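Local coordinates for protein beta-galactosidase (Bacteroides thetaiotaomicron, PDB 5MUJ) that is probably a glycoside hydrolase, an arabinofuranosidase acting on chain B of the plant pectin rhamnogalacturonan II in a gut bacterium, at residues A50-P63 against M74-D86. Residues are numbered along the deposited sequence; the frame is centred on the assembly and turned at random.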
ATOM      1  N   ALA A  50      14.338   1.948   6.957  1.00 12.65           N
ATOM      2  CA  ALA A  50      14.678   2.751   5.794  1.00 13.42           C
ATOM      3  C   ALA A  50      14.336   4.217   6.086  1.00 12.77           C
ATOM      4  O   ALA A  50      15.091   5.140   5.781  1.00 13.64           O
ATOM      5  CB  ALA A  50      13.856   2.288   4.606  1.00 14.21           C
ATOM      6  N   VAL A  51      13.123   4.417   6.595  1.00 12.22           N
ATOM      7  CA  VAL A  51      12.620   5.715   6.940  1.00 12.63           C
ATOM      8  C   VAL A  51      11.939   5.649   8.288  1.00 13.31           C
ATOM      9  O   VAL A  51      10.952   4.935   8.422  1.00 12.74           O
ATOM     10  CB  VAL A  51      11.657   6.279   5.858  1.00 15.59           C
ATOM     11  CG1 VAL A  51      11.357   7.750   6.134  1.00 14.02           C
ATOM     12  CG2 VAL A  51      12.265   6.191   4.452  1.00 16.16           C
ATOM     13  N   ALA A  52      12.406   6.423   9.253  1.00 12.19           N
ATOM     14  CA  ALA A  52      11.929   6.430  10.610  1.00 14.38           C
ATOM     15  C   ALA A  52      11.596   7.844  11.093  1.00 13.38           C
ATOM     16  O   ALA A  52      12.279   8.808  10.734  1.00 15.52           O
ATOM     17  CB  ALA A  52      12.953   5.808  11.526  1.00 13.98           C
ATOM     18  N   PRO A  53      10.530   7.974  11.910  1.00 13.28           N
ATOM     19  CA  PRO A  53      10.260   9.238  12.591  1.00 12.87           C
ATOM     20  C   PRO A  53      11.348   9.590  13.596  1.00 13.15           C
ATOM     21  O   PRO A  53      11.923   8.678  14.230  1.00 13.62           O
ATOM     22  CB  PRO A  53       8.920   8.972  13.294  1.00 13.21           C
ATOM     23  CG  PRO A  53       8.962   7.525  13.567  1.00 14.84           C
ATOM     24  CD  PRO A  53       9.626   6.908  12.383  1.00 12.83           C
ATOM     25  N   THR A  54      11.652  10.880  13.668  1.00 15.61           N
ATOM     26  CA  THR A  54      12.690  11.381  14.582  1.00 16.72           C
ATOM     27  C   THR A  54      12.146  11.717  15.988  1.00 16.90           C
ATOM     28  O   THR A  54      12.917  12.004  16.892  1.00 21.80           O
ATOM     29  CB  THR A  54      13.506  12.568  13.987  1.00 19.62           C
ATOM     30  OG1 THR A  54      12.655  13.631  13.525  1.00 24.15           O
ATOM     31  CG2 THR A  54      14.362  12.093  12.827  1.00 22.36           C
ATOM     32  N   ASP A  55      10.834  11.598  16.199  1.00 17.41           N
ATOM     33  CA  ASP A  55      10.252  11.744  17.527  1.00 16.07           C
ATOM     34  C   ASP A  55       9.060  10.809  17.616  1.00 13.58           C
ATOM     35  O   ASP A  55       8.750  10.144  16.628  1.00 14.82           O
ATOM     36  CB  ASP A  55       9.853  13.193  17.813  1.00 18.83           C
ATOM     37  CG  ASP A  55       8.865  13.729  16.814  1.00 21.28           C
ATOM     38  OD1 ASP A  55       7.762  13.124  16.674  1.00 21.27           O
ATOM     39  OD2 ASP A  55       9.192  14.749  16.156  1.00 25.51           O
ATOM     40  N   ASN A  56       8.409  10.765  18.781  1.00 13.87           N
ATOM     41  CA  ASN A  56       7.263   9.869  19.012  1.00 13.68           C
ATOM     42  C   ASN A  56       5.896  10.404  18.606  1.00 14.10           C
ATOM     43  O   ASN A  56       4.926   9.690  18.760  1.00 17.49           O
ATOM     44  CB  ASN A  56       7.215   9.447  20.492  1.00 10.93           C
ATOM     45  CG  ASN A  56       8.376   8.554  20.853  1.00 12.90           C
ATOM     46  OD1 ASN A  56       8.990   8.675  21.922  1.00 18.46           O
ATOM     47  ND2 ASN A  56       8.723   7.681  19.924  1.00 13.98           N
ATOM     48  N   TYR A  57       5.851  11.595  18.024  1.00 12.31           N
ATOM     49  CA  TYR A  57       4.605  12.233  17.581  1.00 13.07           C
ATOM     50  C   TYR A  57       4.517  12.301  16.045  1.00 12.78           C
ATOM     51  O   TYR A  57       3.823  13.161  15.458  1.00 16.18           O
ATOM     52  CB  TYR A  57       4.482  13.599  18.267  1.00 14.46           C
ATOM     53  CG  TYR A  57       4.428  13.429  19.753  1.00 15.83           C
ATOM     54  CD1 TYR A  57       5.590  13.202  20.499  1.00 16.27           C
ATOM     55  CD2 TYR A  57       3.201  13.390  20.412  1.00 19.10           C
ATOM     56  CE1 TYR A  57       5.520  12.967  21.859  1.00 18.81           C
ATOM     57  CE2 TYR A  57       3.121  13.160  21.770  1.00 19.44           C
ATOM     58  CZ  TYR A  57       4.281  12.964  22.494  1.00 19.51           C
ATOM     59  OH  TYR A  57       4.187  12.728  23.843  1.00 22.40           O
ATOM     60  N   HIS A  58       5.168  11.354  15.385  1.00 11.90           N
ATOM     61  CA  HIS A  58       5.025  11.121  13.962  1.00 11.07           C
ATOM     62  C   HIS A  58       5.109   9.630  13.748  1.00 11.58           C
ATOM     63  O   HIS A  58       5.864   8.913  14.452  1.00 12.30           O
ATOM     64  CB  HIS A  58       6.080  11.864  13.104  1.00 11.48           C
ATOM     65  CG  HIS A  58       6.031  13.356  13.235  1.00 16.15           C
ATOM     66  ND1 HIS A  58       5.287  14.167  12.402  1.00 19.62           N
ATOM     67  CD2 HIS A  58       6.645  14.186  14.107  1.00 16.70           C
ATOM     68  CE1 HIS A  58       5.438  15.428  12.767  1.00 19.43           C
ATOM     69  NE2 HIS A  58       6.255  15.467  13.799  1.00 25.20           N
ATOM     70  N   LYS A  59       4.338   9.154  12.774  1.00 10.93           N
ATOM     71  CA  LYS A  59       4.355   7.776  12.351  1.00  9.96           C
ATOM     72  C   LYS A  59       4.458   7.751  10.839  1.00 10.28           C
ATOM     73  O   LYS A  59       3.791   8.521  10.165  1.00 13.83           O
ATOM     74  CB  LYS A  59       3.065   7.070  12.807  1.00  9.67           C
ATOM     75  CG  LYS A  59       2.850   7.101  14.306  1.00 12.50           C
ATOM     76  CD  LYS A  59       1.490   6.499  14.702  1.00 13.82           C
ATOM     77  CE  LYS A  59       1.063   6.738  16.149  1.00 16.56           C
ATOM     78  NZ  LYS A  59       1.912   6.038  17.159  1.00 17.77           N
ATOM     79  N   ILE A  60       5.248   6.823  10.316  1.00 10.73           N
ATOM     80  CA  ILE A  60       5.592   6.743   8.896  1.00 10.79           C
ATOM     81  C   ILE A  60       5.183   5.364   8.329  1.00 11.18           C
ATOM     82  O   ILE A  60       5.547   4.330   8.899  1.00 11.71           O
ATOM     83  CB  ILE A  60       7.110   7.007   8.703  1.00 11.71           C
ATOM     84  CG1 ILE A  60       7.389   8.501   8.953  1.00 12.63           C
ATOM     85  CG2 ILE A  60       7.554   6.577   7.310  1.00 13.23           C
ATOM     86  CD1 ILE A  60       8.857   8.882   8.919  1.00 13.73           C
ATOM     87  N   ASP A  61       4.526   5.358   7.168  1.00  9.75           N
ATOM     88  CA  ASP A  61       3.943   4.127   6.612  1.00  8.81           C
ATOM     89  C   ASP A  61       3.798   4.211   5.091  1.00  8.51           C
ATOM     90  O   ASP A  61       4.091   5.267   4.464  1.00  9.88           O
ATOM     91  CB  ASP A  61       2.559   3.944   7.310  1.00  9.58           C
ATOM     92  CG  ASP A  61       1.981   2.545   7.270  1.00 10.64           C
ATOM     93  OD1 ASP A  61       2.365   1.675   6.476  1.00 13.94           O
ATOM     94  OD2 ASP A  61       1.061   2.324   8.082  1.00 13.19           O
ATOM     95  N   CYS A  62       3.368   3.113   4.499  1.00  9.06           N
ATOM     96  CA  CYS A  62       2.793   3.066   3.165  1.00 10.83           C
ATOM     97  C   CYS A  62       3.782   3.434   2.074  1.00  9.92           C
ATOM     98  O   CYS A  62       3.567   4.394   1.367  1.00 11.73           O
ATOM     99  CB  CYS A  62       1.578   4.000   3.041  1.00 11.22           C
ATOM    100  SG  CYS A  62       0.190   3.728   4.160  1.00 15.86           S
ATOM    101  N   PRO A  63       4.919   2.692   1.990  1.00 11.80           N
ATOM    102  CA  PRO A  63       5.845   2.895   0.922  1.00 11.99           C
ATOM    103  C   PRO A  63       5.369   2.540  -0.476  1.00 12.21           C
ATOM    104  O   PRO A  63       4.724   1.485  -0.690  1.00 13.02           O
ATOM    105  CB  PRO A  63       7.014   1.964   1.299  1.00 11.90           C
ATOM    106  CG  PRO A  63       6.338   0.830   2.008  1.00 13.05           C
ATOM    107  CD  PRO A  63       5.297   1.527   2.827  1.00 12.49           C
HETATM  108  N   MSE A  74      10.802   7.005  -3.124  1.00 11.38           N
HETATM  109  CA  MSE A  74       9.772   6.376  -2.287  1.00 11.50           C
HETATM  110  C   MSE A  74       8.816   7.433  -1.812  1.00 11.15           C
HETATM  111  O   MSE A  74       9.197   8.360  -1.120  1.00 12.41           O
HETATM  112  CB  MSE A  74      10.410   5.695  -1.068  1.00 11.76           C
HETATM  113  CG  MSE A  74       9.337   4.958  -0.248  1.00 13.52           C
HETATM  114 SE   MSE A  74       9.985   4.652   1.558  1.00 20.00          SE
HETATM  115  CE  MSE A  74      11.551   3.550   1.103  1.00 11.81           C
ATOM    116  N   THR A  75       7.535   7.257  -2.143  1.00  9.94           N
ATOM    117  CA  THR A  75       6.494   8.063  -1.443  1.00 10.05           C
ATOM    118  C   THR A  75       6.086   7.314  -0.193  1.00 10.32           C
ATOM    119  O   THR A  75       6.208   6.114  -0.136  1.00 11.50           O
ATOM    120  CB  THR A  75       5.195   8.411  -2.256  1.00 10.03           C
ATOM    121  OG1 THR A  75       4.585   7.220  -2.797  1.00 11.55           O
ATOM    122  CG2 THR A  75       5.439   9.365  -3.334  1.00  9.54           C
ATOM    123  N   TYR A  76       5.723   8.072   0.829  1.00 10.14           N
ATOM    124  CA  TYR A  76       5.234   7.518   2.097  1.00 10.27           C
ATOM    125  C   TYR A  76       4.287   8.499   2.810  1.00  9.90           C
ATOM    126  O   TYR A  76       4.234   9.674   2.482  1.00 11.68           O
ATOM    127  CB  TYR A  76       6.380   7.067   2.995  1.00 10.75           C
ATOM    128  CG  TYR A  76       7.308   8.182   3.459  1.00 10.66           C
ATOM    129  CD1 TYR A  76       7.053   8.880   4.637  1.00 10.63           C
ATOM    130  CD2 TYR A  76       8.482   8.501   2.737  1.00 11.40           C
ATOM    131  CE1 TYR A  76       7.868   9.911   5.072  1.00 10.43           C
ATOM    132  CE2 TYR A  76       9.327   9.532   3.177  1.00 12.45           C
ATOM    133  CZ  TYR A  76       9.055  10.187   4.355  1.00 11.63           C
ATOM    134  OH  TYR A  76       9.868  11.196   4.809  1.00 15.52           O
ATOM    135  N   VAL A  77       3.493   7.972   3.741  1.00  9.96           N
ATOM    136  CA  VAL A  77       2.587   8.821   4.472  1.00 10.97           C
ATOM    137  C   VAL A  77       3.136   9.057   5.885  1.00 10.58           C
ATOM    138  O   VAL A  77       3.831   8.207   6.467  1.00 13.83           O
ATOM    139  CB  VAL A  77       1.137   8.254   4.504  1.00 12.15           C
ATOM    140  CG1 VAL A  77       0.684   8.014   3.062  1.00 11.80           C
ATOM    141  CG2 VAL A  77       1.026   6.999   5.384  1.00 12.92           C
ATOM    142  N   VAL A  78       2.851  10.233   6.397  1.00  9.58           N
ATOM    143  CA  VAL A  78       3.172  10.624   7.732  1.00  9.77           C
ATOM    144  C   VAL A  78       1.839  10.980   8.460  1.00 10.42           C
ATOM    145  O   VAL A  78       1.004  11.762   7.963  1.00 11.11           O
ATOM    146  CB  VAL A  78       4.089  11.859   7.748  1.00  9.45           C
ATOM    147  CG1 VAL A  78       4.242  12.411   9.150  1.00 10.82           C
ATOM    148  CG2 VAL A  78       5.474  11.529   7.152  1.00  9.75           C
ATOM    149  N   TYR A  79       1.676  10.433   9.641  1.00 10.83           N
ATOM    150  CA  TYR A  79       0.608  10.835  10.586  1.00 10.91           C
ATOM    151  C   TYR A  79       1.302  11.572  11.716  1.00 11.25           C
ATOM    152  O   TYR A  79       2.304  11.057  12.247  1.00 12.02           O
ATOM    153  CB  TYR A  79      -0.134   9.606  11.118  1.00 12.56           C
ATOM    154  CG  TYR A  79      -1.031   9.929  12.287  1.00 12.32           C
ATOM    155  CD1 TYR A  79      -2.222  10.636  12.097  1.00 12.68           C
ATOM    156  CD2 TYR A  79      -0.695   9.559  13.569  1.00 13.14           C
ATOM    157  CE1 TYR A  79      -3.020  10.975  13.163  1.00 10.60           C
ATOM    158  CE2 TYR A  79      -1.509   9.873  14.647  1.00 12.17           C
ATOM    159  CZ  TYR A  79      -2.677  10.588  14.431  1.00 11.63           C
ATOM    160  OH  TYR A  79      -3.535  10.908  15.457  1.00 14.51           O
ATOM    161  N   ASN A  80       0.844  12.779  12.035  1.00 12.27           N
ATOM    162  CA  ASN A  80       1.592  13.677  12.936  1.00 13.32           C
ATOM    163  C   ASN A  80       1.036  13.694  14.346  1.00 12.99           C
ATOM    164  O   ASN A  80       0.805  14.756  14.940  1.00 13.35           O
ATOM    165  CB  ASN A  80       1.697  15.091  12.367  1.00 13.99           C
ATOM    166  CG  ASN A  80       0.343  15.754  12.192  1.00 13.55           C
ATOM    167  OD1 ASN A  80      -0.696  15.087  12.145  1.00 14.48           O
ATOM    168  ND2 ASN A  80       0.349  17.060  12.053  1.00 15.92           N
ATOM    169  N   GLY A  81       0.862  12.493  14.879  1.00 14.66           N
ATOM    170  CA  GLY A  81       0.390  12.296  16.242  1.00 14.22           C
ATOM    171  C   GLY A  81       1.023  11.047  16.831  1.00 13.38           C
ATOM    172  O   GLY A  81       1.504  10.196  16.093  1.00 14.80           O
ATOM    173  N   LYS A  82       0.995  10.949  18.158  1.00 16.21           N
ATOM    174  CA  LYS A  82       1.364   9.717  18.900  1.00 17.25           C
ATOM    175  C   LYS A  82       0.217   8.726  19.110  1.00 18.90           C
ATOM    176  O   LYS A  82       0.431   7.516  19.160  1.00 21.78           O
ATOM    177  CB  LYS A  82       1.925  10.084  20.279  1.00 16.89           C
ATOM    178  CG  LYS A  82       2.475   8.901  21.058  1.00 18.33           C
ATOM    179  CD  LYS A  82       3.233   9.305  22.312  1.00 20.99           C
ATOM    180  CE  LYS A  82       3.844   8.080  22.978  1.00 23.47           C
ATOM    181  NZ  LYS A  82       2.835   7.224  23.648  1.00 27.18           N
ATOM    182  N   THR A  83      -0.981   9.269  19.275  1.00 18.83           N
ATOM    183  CA  THR A  83      -2.176   8.500  19.620  1.00 19.29           C
ATOM    184  C   THR A  83      -3.170   8.523  18.454  1.00 19.53           C
ATOM    185  O   THR A  83      -2.907   9.120  17.397  1.00 17.40           O
ATOM    186  CB  THR A  83      -2.865   9.066  20.889  1.00 20.84           C
ATOM    187  OG1 THR A  83      -3.576  10.279  20.575  1.00 25.31           O
ATOM    188  CG2 THR A  83      -1.868   9.326  22.019  1.00 21.13           C
ATOM    189  N   GLY A  84      -4.317   7.876  18.675  1.00 19.01           N
ATOM    190  CA  GLY A  84      -5.409   7.826  17.702  1.00 17.48           C
ATOM    191  C   GLY A  84      -6.086   9.142  17.380  1.00 17.16           C
ATOM    192  O   GLY A  84      -6.718   9.265  16.342  1.00 16.77           O
ATOM    193  N   THR A  85      -5.985  10.126  18.269  1.00 18.03           N
ATOM    194  CA  THR A  85      -6.711  11.374  18.063  1.00 18.00           C
ATOM    195  C   THR A  85      -5.922  12.674  18.087  1.00 18.61           C
ATOM    196  O   THR A  85      -6.495  13.715  17.768  1.00 18.96           O
ATOM    197  CB  THR A  85      -7.858  11.495  19.103  1.00 19.99           C
ATOM    198  OG1 THR A  85      -7.313  11.507  20.424  1.00 23.96           O
ATOM    199  CG2 THR A  85      -8.835  10.340  18.973  1.00 22.86           C
ATOM    200  N   ASP A  86      -4.631  12.631  18.440  1.00 19.39           N
ATOM    201  CA  ASP A  86      -3.865  13.869  18.624  1.00 17.95           C
ATOM    202  C   ASP A  86      -3.368  14.491  17.330  1.00 15.75           C
ATOM    203  O   ASP A  86      -3.128  15.691  17.300  1.00 21.96           O
ATOM    204  CB  ASP A  86      -2.727  13.722  19.642  1.00 19.33           C
ATOM    205  CG  ASP A  86      -1.618  12.787  19.184  1.00 22.12           C
ATOM    206  OD1 ASP A  86      -1.903  11.796  18.476  1.00 22.34           O
ATOM    207  OD2 ASP A  86      -0.454  13.031  19.576  1.00 25.72           O
TER
HETATM  208  O   HOH W   1       3.073   5.831  -1.091  1.00 14.50           O
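Lys59 and Tyr79 sit opposite each other as a hydrogen-bonded pair of antiparallel strands, Lys59 N meeting Tyr79 O at 2.8 Å. The lysine side chain, followed outward, is a worked example of how one long residue ties a hairpin to the loop beyond it. CB lies near Tyr79 O, and CG passes 3.8 Å from Gly81 O. CD then runs alongside the tyrosine, pointing the same way, and touches the edge of the ring at CD2. CE skirts the carbonyls of Gly81 and Lys82, and a bend in the last torsion (chi4 -67°) ends an otherwise extended chain. Lys59 NZ thereby comes 2.9 Å from Lys82 O, which it reaches from above the carbonyl plane. NZ also bonds Glu355 O. Cut back to an alanine, this position would probably leave Lys82 O and Glu355 O without their shared donor and open a gap along the Tyr79 edge.

Lys82 itself crosses Tyr57, its CD 4.2 Å from the ring centroid, off-centre over the ring. The carboxylate of Asp86 holds the loop that follows, OD2 taking Lys82 N on its syn lone pair and OD1 taking Thr83 N from above the carboxylate plane, while Tyr79 OH reaches Thr83 O.

On the other face of the sheet, Ile60 CG2 meets Tyr76 CD1 at 3.6 Å, while Val51 CG1, from strand 45-51 of the neighbouring sheet, lies over one face of the same ring, whose hydroxyl bonds Thr105. Back on the Lys59 face, Asp61 pairs with Val77 through two backbone bonds, and its carboxylate leads away to salt bridges with Lys334 and Arg357, beside a bound rhamnose.

Strands 59-68 and 71-79 thus form the first beta hairpin of a four-stranded antiparallel blade, one of five such sheets, an arrangement characteristic of a five-bladed beta-propeller, with Asp61 and Gly84 lining the glycan pocket.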